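Local coordinates for dehalogenase (Rhodospirillaceae, PDB 6A41), which probably removes halide from halogenated alcohols, as a Rossmann-fold relative of the short-chain dehydrogenases that resembles the halohydrin dehalogenases, at residues A[43-48]-A[55-60]; A[133-138]-A[151-156]; A[147-152]-A[185-190]; A[179-184]-A[203-208]. All blocks are in the same frame, centred on the assembly; numbering follows the deposited sequence.

How the contacts relate
Contact 1 stands apart, its centre 26 Å or more from the others, near the edge strand 56-57 of the parallel sheet; contacts 2, 3 and 4 adjoin one another about the carboxyl ends of strands 129-136 and 172-179. Contacts 2 and 3 share helix 147-158 and reach the second subunit, whereas contact 4 reaches the third. Contact 2 is wholly buried, an arginine and a water set against strand backbone. Contact 3, partly buried, rests on two phenols. Contacts 1 and 4 are buried but each has one exposed residue, S59 and Q205: contact 4 is a CH-pi contact of an isoleucine over a tyrosine face, contact 1 chiefly alanine against aromatic and aliphatic carbon, with the guanidinium of an arginine at its outer end.

Contact 1: A[43-48]-A[55-60]; sequences SARHKY and AHALSA
With CG anti to the carbonyl carbon (chi1 -60°), R45 runs its aliphatic stem over A57, while the ring of Y48, turned anti to the backbone N (chi1 174°), reaches A55 and A57 from three residues further along helix 42-51. The closest backbone pair is R45 and A57, and there the two CB atoms sit 3.7 Å apart. An extended chi2 (-161°) carries R45 CD to 3.6 Å from A57 O, and the bend at chi3 then lays one face of the guanidinium over S59 CB, 3.5 Å from R45 NH1. The polar end of R45 is paired outside the two segments, NH1 bonding to F39 O. Y48 meets its alanines obliquely, CE2 to A55 CB at 3.6 Å and CD2 to A57 CB at 3.9 Å, and its OH is hydrogen-bonded to T22 OG1; the rings of F39 and F52 adjoin it. The small alanines let helix and strand come close in this beta-alpha-beta unit, the right-handed crossover of a Rossmann fold. No hydrogen bond joins the segments, which are held by van der Waals contact, while the arginine and the phenol spend their polar ends on other parts of the chain.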
loop_
_atom_site.group_PDB
_atom_site.type_symbol
_atom_site.label_atom_id
_atom_site.label_comp_id
_atom_site.label_asym_id
_atom_site.label_seq_id
_atom_site.Cartn_x
_atom_site.Cartn_y
_atom_site.Cartn_z
ATOM N N SER A 43 33.614 -8.170 29.311
ATOM C CA SER A 43 34.099 -6.909 28.770
ATOM C C SER A 43 33.147 -6.220 27.758
ATOM O O SER A 43 33.107 -4.956 27.641
ATOM C CB SER A 43 35.463 -7.064 28.129
ATOM O OG SER A 43 35.379 -7.998 27.088
ATOM N N ALA A 44 32.454 -7.007 26.970
ATOM C CA ALA A 44 31.443 -6.458 26.081
ATOM C C ALA A 44 30.308 -5.821 26.845
ATOM O O ALA A 44 29.839 -4.759 26.469
ATOM C CB ALA A 44 30.863 -7.505 25.170
ATOM N N ARG A 45 29.814 -6.501 27.869
ATOM C CA ARG A 45 28.805 -5.910 28.794
ATOM C C ARG A 45 29.249 -4.610 29.417
ATOM O O ARG A 45 28.493 -3.627 29.432
ATOM C CB ARG A 45 28.416 -6.881 29.898
ATOM C CG ARG A 45 27.806 -8.160 29.351
ATOM C CD ARG A 45 27.024 -8.891 30.422
ATOM N NE ARG A 45 27.814 -9.311 31.606
ATOM C CZ ARG A 45 28.506 -10.458 31.708
ATOM N NH1 ARG A 45 28.563 -11.350 30.734
ATOM N NH2 ARG A 45 29.163 -10.710 32.819
ATOM N N HIS A 46 30.511 -4.586 29.874
ATOM C CA HIS A 46 31.100 -3.406 30.492
ATOM C C HIS A 46 31.238 -2.224 29.527
ATOM O O HIS A 46 30.968 -1.111 29.882
ATOM C CB HIS A 46 32.454 -3.694 31.164
ATOM C CG HIS A 46 32.360 -4.740 32.277
ATOM N ND1 HIS A 46 33.464 -5.485 32.738
ATOM C CD2 HIS A 46 31.273 -5.228 32.958
ATOM C CE1 HIS A 46 33.057 -6.336 33.672
ATOM N NE2 HIS A 46 31.736 -6.234 33.788
ATOM N N LYS A 47 31.672 -2.468 28.349
ATOM C CA LYS A 47 31.765 -1.456 27.297
ATOM C C LYS A 47 30.368 -0.871 26.944
ATOM O O LYS A 47 30.186 0.382 26.846
ATOM C CB LYS A 47 32.373 -2.158 26.107
ATOM C CG LYS A 47 32.657 -1.384 24.879
ATOM C CD LYS A 47 33.322 -2.342 23.860
ATOM C CE LYS A 47 34.493 -1.641 23.189
ATOM N NZ LYS A 47 33.911 -0.374 22.661
ATOM N N TYR A 48 29.349 -1.735 26.818
ATOM C CA TYR A 48 27.973 -1.184 26.520
ATOM C C TYR A 48 27.481 -0.275 27.681
ATOM O O TYR A 48 26.956 0.807 27.537
ATOM C CB TYR A 48 27.010 -2.332 26.257
ATOM C CG TYR A 48 25.562 -1.925 26.083
ATOM C CD1 TYR A 48 25.132 -1.272 24.927
ATOM C CD2 TYR A 48 24.668 -2.174 27.075
ATOM C CE1 TYR A 48 23.820 -0.879 24.760
ATOM C CE2 TYR A 48 23.373 -1.792 26.917
ATOM C CZ TYR A 48 22.944 -1.090 25.757
ATOM O OH TYR A 48 21.517 -0.835 25.642
ATOM N N ALA A 55 21.696 1.715 31.176
ATOM C CA ALA A 55 21.284 0.521 30.416
ATOM C C ALA A 55 21.925 -0.725 31.063
ATOM O O ALA A 55 23.035 -0.632 31.517
ATOM C CB ALA A 55 21.716 0.583 28.983
ATOM N N HIS A 56 21.215 -1.845 31.079
ATOM C CA HIS A 56 21.711 -3.122 31.662
ATOM C C HIS A 56 21.986 -4.146 30.522
ATOM O O HIS A 56 21.053 -4.591 29.777
ATOM C CB HIS A 56 20.677 -3.696 32.595
ATOM C CG HIS A 56 21.090 -5.018 33.216
ATOM N ND1 HIS A 56 21.988 -5.104 34.270
ATOM C CD2 HIS A 56 20.705 -6.292 32.957
ATOM C CE1 HIS A 56 22.204 -6.390 34.560
ATOM N NE2 HIS A 56 21.388 -7.128 33.819
ATOM N N ALA A 57 23.203 -4.620 30.434
ATOM C CA ALA A 57 23.567 -5.675 29.473
ATOM C C ALA A 57 23.252 -7.050 30.116
ATOM O O ALA A 57 23.792 -7.385 31.191
ATOM C CB ALA A 57 25.035 -5.529 29.111
ATOM N N LEU A 58 22.401 -7.852 29.483
ATOM C CA LEU A 58 22.020 -9.154 30.025
ATOM C C LEU A 58 23.083 -10.181 29.667
ATOM O O LEU A 58 23.617 -10.216 28.507
ATOM C CB LEU A 58 20.713 -9.582 29.362
ATOM C CG LEU A 58 19.557 -8.670 29.789
ATOM C CD1 LEU A 58 18.410 -8.829 28.763
ATOM C CD2 LEU A 58 19.031 -9.114 31.131
ATOM N N SER A 59 23.437 -11.003 30.628
ATOM C CA SER A 59 24.570 -11.905 30.422
ATOM C C SER A 59 24.112 -13.226 29.740
ATOM O O SER A 59 24.921 -13.955 29.215
ATOM C CB SER A 59 25.296 -12.164 31.765
ATOM O OG SER A 59 24.343 -12.690 32.635
ATOM N N ALA A 60 22.813 -13.467 29.626
ATOM C CA ALA A 60 22.315 -14.667 28.874
ATOM C C ALA A 60 22.071 -14.284 27.463
ATOM O O ALA A 60 21.567 -13.166 27.187
ATOM C CB ALA A 60 21.061 -15.245 29.502
#

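Contact 2: A[133-138]-A[151-156]; sequences FVSSAA and SARAAG
S136 and R153 meet in what is probably the active site: with Y149 on the same helix they match in spacing the Ser-Tyr-Arg triad of halohydrin dehalogenases. Strand 133-136 and helix 151-156 run roughly antiparallel, their N-to-C directions at 146° and axes 7.9 Å apart, and R153 bridges the space between them. Its chi1 (-76°) sets R153 CG against S136 CB, and the bend at chi2 (-63°) keeps R153 CD there too, 3.5 Å from S136 CB. The guanidinium then lies with one face along the strand backbone, NH1 3.7 Å from S135 CA. No direct hydrogen bond crosses. Instead a water in the plane of the guanidinium, at its edge, accepts from R153 NH1 at 2.9 Å and donates to S135 OG at 2.8 Å. R153 NE bonds to Y149 OH and NH2 to D84 O, so each nitrogen of the group has a partner, and its rotation is fixed from several sides; S135 OG also meets N157 OD1. S136 OG accepts from A138 N at 2.9 Å, closing an ST turn where the strand ends. A leucine in place of R153 would probably leave the water, D84 O and Y149 OH without their common partner and the strand without the flat group that covers it. A serine at the end of this strand, facing a helix with tyrosine and arginine four residues apart, is characteristic of halohydrin dehalogenases, and the arrangement here is consistent with that.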
loop_
_atom_site.group_PDB
_atom_site.type_symbol
_atom_site.label_atom_id
_atom_site.label_comp_id
_atom_site.label_asym_id
_atom_site.label_seq_id
_atom_site.Cartn_x
_atom_site.Cartn_y
_atom_site.Cartn_z
ATOM N N PHE A 133 9.206 -4.293 15.610
ATOM C CA PHE A 133 10.176 -4.912 14.764
ATOM C C PHE A 133 11.021 -3.848 14.131
ATOM O O PHE A 133 10.498 -2.942 13.384
ATOM C CB PHE A 133 9.498 -5.829 13.732
ATOM C CG PHE A 133 8.814 -7.042 14.322
ATOM C CD1 PHE A 133 7.555 -6.946 14.869
ATOM C CD2 PHE A 133 9.376 -8.274 14.242
ATOM C CE1 PHE A 133 6.891 -8.051 15.392
ATOM C CE2 PHE A 133 8.719 -9.394 14.807
ATOM C CZ PHE A 133 7.511 -9.236 15.421
ATOM N N VAL A 134 12.307 -3.907 14.272
ATOM C CA VAL A 134 13.136 -2.954 13.488
ATOM C C VAL A 134 13.455 -3.637 12.175
ATOM O O VAL A 134 14.117 -4.681 12.171
ATOM C CB VAL A 134 14.430 -2.602 14.116
ATOM C CG1 VAL A 134 15.067 -1.428 13.398
ATOM C CG2 VAL A 134 14.152 -2.212 15.563
ATOM N N SER A 135 12.924 -3.072 11.088
ATOM C CA SER A 135 12.914 -3.781 9.790
ATOM C C SER A 135 13.399 -2.833 8.657
ATOM O O SER A 135 14.124 -1.874 8.952
ATOM C CB SER A 135 11.495 -4.329 9.457
ATOM O OG SER A 135 11.532 -5.255 8.379
ATOM N N SER A 136 13.020 -3.115 7.425
ATOM C CA SER A 136 13.502 -2.418 6.282
ATOM C C SER A 136 12.414 -1.852 5.436
ATOM O O SER A 136 11.341 -2.493 5.372
ATOM C CB SER A 136 14.403 -3.320 5.463
ATOM O OG SER A 136 14.783 -2.714 4.257
ATOM N N ALA A 137 12.609 -0.659 4.871
ATOM C CA ALA A 137 11.711 -0.138 3.845
ATOM C C ALA A 137 11.885 -0.852 2.458
ATOM O O ALA A 137 11.131 -0.562 1.530
ATOM C CB ALA A 137 11.803 1.410 3.653
ATOM N N ALA A 138 12.944 -1.648 2.305
ATOM C CA ALA A 138 13.244 -2.133 1.007
ATOM C C ALA A 138 12.060 -2.857 0.301
ATOM O O ALA A 138 11.840 -2.584 -0.873
ATOM C CB ALA A 138 14.397 -3.069 1.005
ATOM N N SER A 151 13.003 -10.104 0.351
ATOM C CA SER A 151 11.985 -11.076 0.642
ATOM C C SER A 151 11.989 -11.426 2.133
ATOM O O SER A 151 10.924 -11.500 2.767
ATOM C CB SER A 151 12.189 -12.371 -0.233
ATOM O OG SER A 151 11.277 -13.429 0.249
ATOM N N ALA A 152 13.157 -11.612 2.721
ATOM C CA ALA A 152 13.204 -11.933 4.141
ATOM C C ALA A 152 12.739 -10.750 4.982
ATOM O O ALA A 152 12.088 -10.955 5.965
ATOM C CB ALA A 152 14.622 -12.318 4.539
ATOM N N ARG A 153 13.053 -9.509 4.599
ATOM C CA ARG A 153 12.505 -8.312 5.297
ATOM C C ARG A 153 11.004 -8.271 5.112
ATOM O O ARG A 153 10.282 -7.894 5.990
ATOM C CB ARG A 153 13.090 -7.060 4.702
ATOM C CG ARG A 153 14.512 -6.832 5.160
ATOM C CD ARG A 153 14.613 -6.620 6.646
ATOM N NE ARG A 153 15.887 -6.152 7.162
ATOM C CZ ARG A 153 16.164 -6.112 8.474
ATOM N NH1 ARG A 153 15.334 -6.595 9.401
ATOM N NH2 ARG A 153 17.311 -5.663 8.850
ATOM N N ALA A 154 10.543 -8.605 3.907
ATOM C CA ALA A 154 9.072 -8.682 3.704
ATOM C C ALA A 154 8.421 -9.702 4.680
ATOM O O ALA A 154 7.315 -9.486 5.082
ATOM C CB ALA A 154 8.734 -9.080 2.281
ATOM N N ALA A 155 9.087 -10.839 4.916
ATOM C CA ALA A 155 8.547 -11.873 5.839
ATOM C C ALA A 155 8.425 -11.292 7.222
ATOM O O ALA A 155 7.408 -11.494 7.894
ATOM C CB ALA A 155 9.422 -13.118 5.860
ATOM N N GLY A 156 9.420 -10.528 7.596
ATOM C CA GLY A 156 9.415 -9.842 8.887
ATOM C C GLY A 156 8.240 -8.895 8.980
ATOM O O GLY A 156 7.448 -8.917 9.970
HETATM O O HOH W 1 12.670 -7.662 9.124
#

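Contact 3: A[147-152]-A[185-190]; sequences APYVSA and PDYFPP
Y149 carries the first segment's side of this contact, to Y187. A147 and P148 begin the helix against the second subunit, Y149 turns the other way, and V150 and S151 come round to that subunit again before A152. The CG of Y149 is anti to the backbone N (chi1 175°), a setting that sends the phenol away from the helix and toward the loop 185-190. From there Y187, its CG anti to the carbonyl carbon (chi1 -57°), comes in the opposite direction. The two rings form an offset edge-to-face pair: the edge of Y149 is directed at the face of Y187, with centroids 5.5 Å apart and planes at 62°. It is the hydroxyl end that leads, Y149 OH standing 3.3 Å from Y187 CZ, over the rim of that ring and 3.7 Å from each of Y187 CE1 and CE2. Behind it, Y149 CE1 lies 3.9 Å from the same Y187 CZ. In return Y187 OH sits at the edge of the Y149 ring, near its plane, 3.6 Å from Y149 CE1. The other face of the Y187 ring is covered over its centre by D186 CB, and F16 meets the ring edge-to-face. Y187 OH has its stronger partner in Y86 O. The guanidinium of R153, which holds Y149 OH, bonds only weakly to Y187 OH, and this may help to place the loop tyrosine beside the presumed catalytic one, so that ring packing and polar bonds together set the wall of the likely active site.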
loop_
_atom_site.group_PDB
_atom_site.type_symbol
_atom_site.label_atom_id
_atom_site.label_comp_id
_atom_site.label_asym_id
_atom_site.label_seq_id
_atom_site.Cartn_x
_atom_site.Cartn_y
_atom_site.Cartn_z
ATOM N N ALA A 147 17.015 -9.721 -4.036
ATOM C CA ALA A 147 15.703 -10.172 -3.735
ATOM C C ALA A 147 15.601 -11.079 -2.522
ATOM O O ALA A 147 14.618 -11.049 -1.802
ATOM C CB ALA A 147 15.147 -10.877 -4.955
ATOM N N PRO A 148 16.593 -11.962 -2.316
ATOM C CA PRO A 148 16.533 -12.752 -1.029
ATOM C C PRO A 148 16.487 -11.900 0.252
ATOM O O PRO A 148 15.623 -12.183 1.123
ATOM C CB PRO A 148 17.758 -13.647 -1.096
ATOM C CG PRO A 148 17.953 -13.805 -2.602
ATOM C CD PRO A 148 17.817 -12.328 -3.037
ATOM N N TYR A 149 17.326 -10.893 0.308
ATOM C CA TYR A 149 17.305 -9.968 1.413
ATOM C C TYR A 149 15.908 -9.282 1.539
ATOM O O TYR A 149 15.319 -9.183 2.636
ATOM C CB TYR A 149 18.371 -8.904 1.236
ATOM C CG TYR A 149 18.279 -7.868 2.335
ATOM C CD1 TYR A 149 18.744 -8.106 3.621
ATOM C CD2 TYR A 149 17.642 -6.658 2.129
ATOM C CE1 TYR A 149 18.609 -7.127 4.623
ATOM C CE2 TYR A 149 17.515 -5.746 3.168
ATOM C CZ TYR A 149 18.028 -5.997 4.378
ATOM O OH TYR A 149 17.852 -5.049 5.388
ATOM N N VAL A 150 15.389 -8.797 0.437
ATOM C CA VAL A 150 14.159 -8.000 0.459
ATOM C C VAL A 150 12.998 -8.899 0.900
ATOM O O VAL A 150 12.108 -8.527 1.665
ATOM C CB VAL A 150 13.910 -7.309 -0.919
ATOM C CG1 VAL A 150 12.591 -6.553 -0.888
ATOM C CG2 VAL A 150 15.028 -6.324 -1.219
ATOM N N SER A 151 13.003 -10.104 0.351
ATOM C CA SER A 151 11.985 -11.076 0.642
ATOM C C SER A 151 11.989 -11.426 2.133
ATOM O O SER A 151 10.924 -11.500 2.767
ATOM C CB SER A 151 12.189 -12.371 -0.233
ATOM O OG SER A 151 11.277 -13.429 0.249
ATOM N N ALA A 152 13.157 -11.612 2.721
ATOM C CA ALA A 152 13.204 -11.933 4.141
ATOM C C ALA A 152 12.739 -10.750 4.982
ATOM O O ALA A 152 12.088 -10.955 5.965
ATOM C CB ALA A 152 14.622 -12.318 4.539
ATOM N N PRO A 185 25.548 0.376 11.704
ATOM C CA PRO A 185 26.686 -0.477 11.383
ATOM C C PRO A 185 26.470 -1.593 10.398
ATOM O O PRO A 185 27.463 -2.088 9.857
ATOM C CB PRO A 185 27.122 -0.980 12.760
ATOM C CG PRO A 185 25.899 -0.945 13.580
ATOM C CD PRO A 185 25.198 0.283 13.150
ATOM N N ASP A 186 25.234 -2.023 10.185
ATOM C CA ASP A 186 24.890 -3.156 9.317
ATOM C C ASP A 186 24.772 -2.807 7.827
ATOM O O ASP A 186 25.343 -3.483 6.964
ATOM C CB ASP A 186 23.644 -3.876 9.852
ATOM C CG ASP A 186 24.001 -4.644 11.067
ATOM O OD1 ASP A 186 24.138 -4.027 12.186
ATOM O OD2 ASP A 186 24.349 -5.831 10.901
ATOM N N TYR A 187 24.054 -1.735 7.537
ATOM C CA TYR A 187 23.719 -1.368 6.184
ATOM C C TYR A 187 24.398 -0.067 5.703
ATOM O O TYR A 187 24.517 0.095 4.490
ATOM C CB TYR A 187 22.182 -1.286 6.073
ATOM C CG TYR A 187 21.544 -2.627 6.484
ATOM C CD1 TYR A 187 21.896 -3.789 5.858
ATOM C CD2 TYR A 187 20.716 -2.703 7.546
ATOM C CE1 TYR A 187 21.432 -5.033 6.332
ATOM C CE2 TYR A 187 20.171 -3.929 7.992
ATOM C CZ TYR A 187 20.470 -5.062 7.342
ATOM O OH TYR A 187 20.011 -6.298 7.852
ATOM N N PHE A 188 24.706 0.902 6.623
ATOM C CA PHE A 188 25.272 2.214 6.214
ATOM C C PHE A 188 26.424 2.537 7.159
ATOM O O PHE A 188 26.312 3.422 7.969
ATOM C CB PHE A 188 24.178 3.322 6.147
ATOM C CG PHE A 188 23.150 3.000 5.122
ATOM C CD1 PHE A 188 23.397 3.282 3.796
ATOM C CD2 PHE A 188 22.010 2.224 5.512
ATOM C CE1 PHE A 188 22.496 2.804 2.809
ATOM C CE2 PHE A 188 21.124 1.762 4.566
ATOM C CZ PHE A 188 21.365 2.088 3.206
ATOM N N PRO A 189 27.464 1.754 7.087
ATOM C CA PRO A 189 28.531 1.885 8.052
ATOM C C PRO A 189 29.495 2.985 7.670
ATOM O O PRO A 189 29.400 3.517 6.567
ATOM C CB PRO A 189 29.245 0.504 7.989
ATOM C CG PRO A 189 29.091 0.106 6.561
ATOM C CD PRO A 189 27.667 0.556 6.208
ATOM N N PRO A 190 30.453 3.289 8.562
ATOM C CA PRO A 190 31.349 4.445 8.321
ATOM C C PRO A 190 32.081 4.325 7.057
ATOM O O PRO A 190 32.283 5.348 6.396
ATOM C CB PRO A 190 32.270 4.478 9.557
ATOM C CG PRO A 190 31.369 3.830 10.599
ATOM C CD PRO A 190 30.720 2.686 9.881
#

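Contact 4: A[179-184]-A[203-208]; sequences SNYVEN and TAQIPL
The ring of Y181 is sandwiched: I206 lies over one face and the side chain of N180 over the other, both offset toward the rim. I206 CG1 makes a CH-pi contact, 4.2 Å from the centroid and 18° off the ring normal. Its CD1 reaches the root of the ring, 3.6 Å from Y181 CG and 3.7 Å from Y181 CB. I206 CG1 is anti to its carbonyl carbon (chi1 -58°), which carries the longer branch of the isoleucine onto the ring while CG2 points elsewhere. At the hydroxyl end the side chain of Q205 crosses that of Y181 at about a right angle, Q205 CD 3.5 Å from Y181 OH, with amide and ring planes 41° apart. W243 meets the ring edge-to-face, and F188 lies against it with planes near 45°. A phenol so wedged has little freedom to turn, and a serine here would probably open a gap over I206 and leave F188 and W243 without the ring they pack against. Within the bend of 179-184, N184 ND2 donates to V182 O at 2.7 Å. The first segment leaves strand 172-179 at S179, and V182 packs on L217 of helix 214-225. The second comes off the end of helix 196-204, so that the contact folds the helical excursion 190-204 back on the loop beyond the strand; F231 of the third subunit packs on Y181 and V182.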
loop_
_atom_site.group_PDB
_atom_site.type_symbol
_atom_site.label_atom_id
_atom_site.label_comp_id
_atom_site.label_asym_id
_atom_site.label_seq_id
_atom_site.Cartn_x
_atom_site.Cartn_y
_atom_site.Cartn_z
ATOM N N SER A 179 13.134 0.820 8.132
ATOM C CA SER A 179 14.287 1.725 7.888
ATOM C C SER A 179 14.933 1.565 6.540
ATOM O O SER A 179 14.947 0.501 5.936
ATOM C CB SER A 179 15.395 1.497 8.935
ATOM O OG SER A 179 16.329 2.570 9.001
ATOM N N ASN A 180 15.498 2.660 6.033
ATOM C CA ASN A 180 16.535 2.553 4.986
ATOM C C ASN A 180 17.335 3.889 4.996
ATOM O O ASN A 180 16.861 4.918 5.402
ATOM C CB ASN A 180 15.929 2.310 3.540
ATOM C CG ASN A 180 16.896 1.540 2.528
ATOM O OD1 ASN A 180 16.509 1.282 1.352
ATOM N ND2 ASN A 180 18.072 1.249 2.935
ATOM N N TYR A 181 18.583 3.822 4.526
ATOM C CA TYR A 181 19.483 4.942 4.444
ATOM C C TYR A 181 19.738 5.610 5.784
ATOM O O TYR A 181 19.883 6.844 5.777
ATOM C CB TYR A 181 18.964 5.969 3.385
ATOM C CG TYR A 181 18.932 5.332 2.036
ATOM C CD1 TYR A 181 20.106 5.089 1.408
ATOM C CD2 TYR A 181 17.765 4.990 1.394
ATOM C CE1 TYR A 181 20.174 4.477 0.195
ATOM C CE2 TYR A 181 17.775 4.355 0.183
ATOM C CZ TYR A 181 18.999 4.113 -0.462
ATOM O OH TYR A 181 19.099 3.425 -1.687
ATOM N N VAL A 182 19.742 4.846 6.894
ATOM C CA VAL A 182 20.034 5.355 8.219
ATOM C C VAL A 182 21.437 4.891 8.587
ATOM O O VAL A 182 21.720 3.675 8.482
ATOM C CB VAL A 182 19.083 4.880 9.288
ATOM C CG1 VAL A 182 19.533 5.408 10.668
ATOM C CG2 VAL A 182 17.671 5.294 8.977
ATOM N N GLU A 183 22.303 5.847 8.955
ATOM C CA GLU A 183 23.671 5.529 9.433
ATOM C C GLU A 183 23.533 4.437 10.470
ATOM O O GLU A 183 22.875 4.622 11.490
ATOM C CB GLU A 183 24.341 6.726 10.044
ATOM C CG GLU A 183 24.508 7.819 9.015
ATOM C CD GLU A 183 25.037 9.151 9.607
ATOM O OE1 GLU A 183 25.266 9.223 10.833
ATOM O OE2 GLU A 183 25.203 10.099 8.822
ATOM N N ASN A 184 24.194 3.310 10.213
ATOM C CA ASN A 184 24.172 2.198 11.100
ATOM C C ASN A 184 25.189 1.218 10.746
ATOM O O ASN A 184 25.571 1.135 9.580
ATOM C CB ASN A 184 22.765 1.599 11.203
ATOM C CG ASN A 184 22.382 0.660 10.112
ATOM O OD1 ASN A 184 22.825 -0.505 10.134
ATOM N ND2 ASN A 184 21.405 1.071 9.245
ATOM N N THR A 203 22.373 9.832 -1.966
ATOM C CA THR A 203 21.571 10.969 -1.566
ATOM C C THR A 203 20.819 11.603 -2.681
ATOM O O THR A 203 19.769 12.171 -2.446
ATOM C CB THR A 203 22.421 11.991 -0.849
ATOM O OG1 THR A 203 23.463 12.436 -1.690
ATOM C CG2 THR A 203 22.975 11.351 0.442
ATOM N N ALA A 204 21.285 11.458 -3.906
ATOM C CA ALA A 204 20.479 11.880 -5.082
ATOM C C ALA A 204 19.155 11.151 -5.234
ATOM O O ALA A 204 18.260 11.717 -5.816
ATOM C CB ALA A 204 21.252 11.710 -6.389
ATOM N N GLN A 205 18.984 10.012 -4.612
ATOM C CA GLN A 205 17.763 9.202 -4.719
ATOM C C GLN A 205 16.902 9.166 -3.437
ATOM O O GLN A 205 15.969 8.438 -3.321
ATOM C CB GLN A 205 18.176 7.757 -5.117
ATOM C CG GLN A 205 18.467 6.742 -3.962
ATOM C CD GLN A 205 18.259 5.367 -4.512
ATOM O OE1 GLN A 205 19.221 4.619 -4.797
ATOM N NE2 GLN A 205 17.029 5.070 -4.842
ATOM N N ILE A 206 17.276 9.997 -2.466
ATOM C CA ILE A 206 16.489 10.205 -1.246
ATOM C C ILE A 206 15.837 11.592 -1.260
ATOM O O ILE A 206 16.577 12.577 -1.349
ATOM C CB ILE A 206 17.406 10.117 -0.056
ATOM C CG1 ILE A 206 18.127 8.755 0.000
ATOM C CG2 ILE A 206 16.675 10.349 1.256
ATOM C CD1 ILE A 206 19.270 8.713 0.994
ATOM N N PRO A 207 14.524 11.695 -1.031
ATOM C CA PRO A 207 13.933 13.050 -1.108
ATOM C C PRO A 207 14.509 14.096 -0.156
ATOM O O PRO A 207 14.615 15.305 -0.537
ATOM C CB PRO A 207 12.445 12.830 -0.843
ATOM C CG PRO A 207 12.215 11.492 -1.472
ATOM C CD PRO A 207 13.497 10.643 -1.218
ATOM N N LEU A 208 14.921 13.681 1.032
ATOM C CA LEU A 208 15.498 14.642 1.913
ATOM C C LEU A 208 16.954 14.915 1.592
ATOM O O LEU A 208 17.564 15.713 2.208
ATOM C CB LEU A 208 15.389 14.124 3.331
ATOM C CG LEU A 208 13.969 14.221 3.917
ATOM C CD1 LEU A 208 14.066 13.691 5.323
ATOM C CD2 LEU A 208 13.403 15.610 3.944
#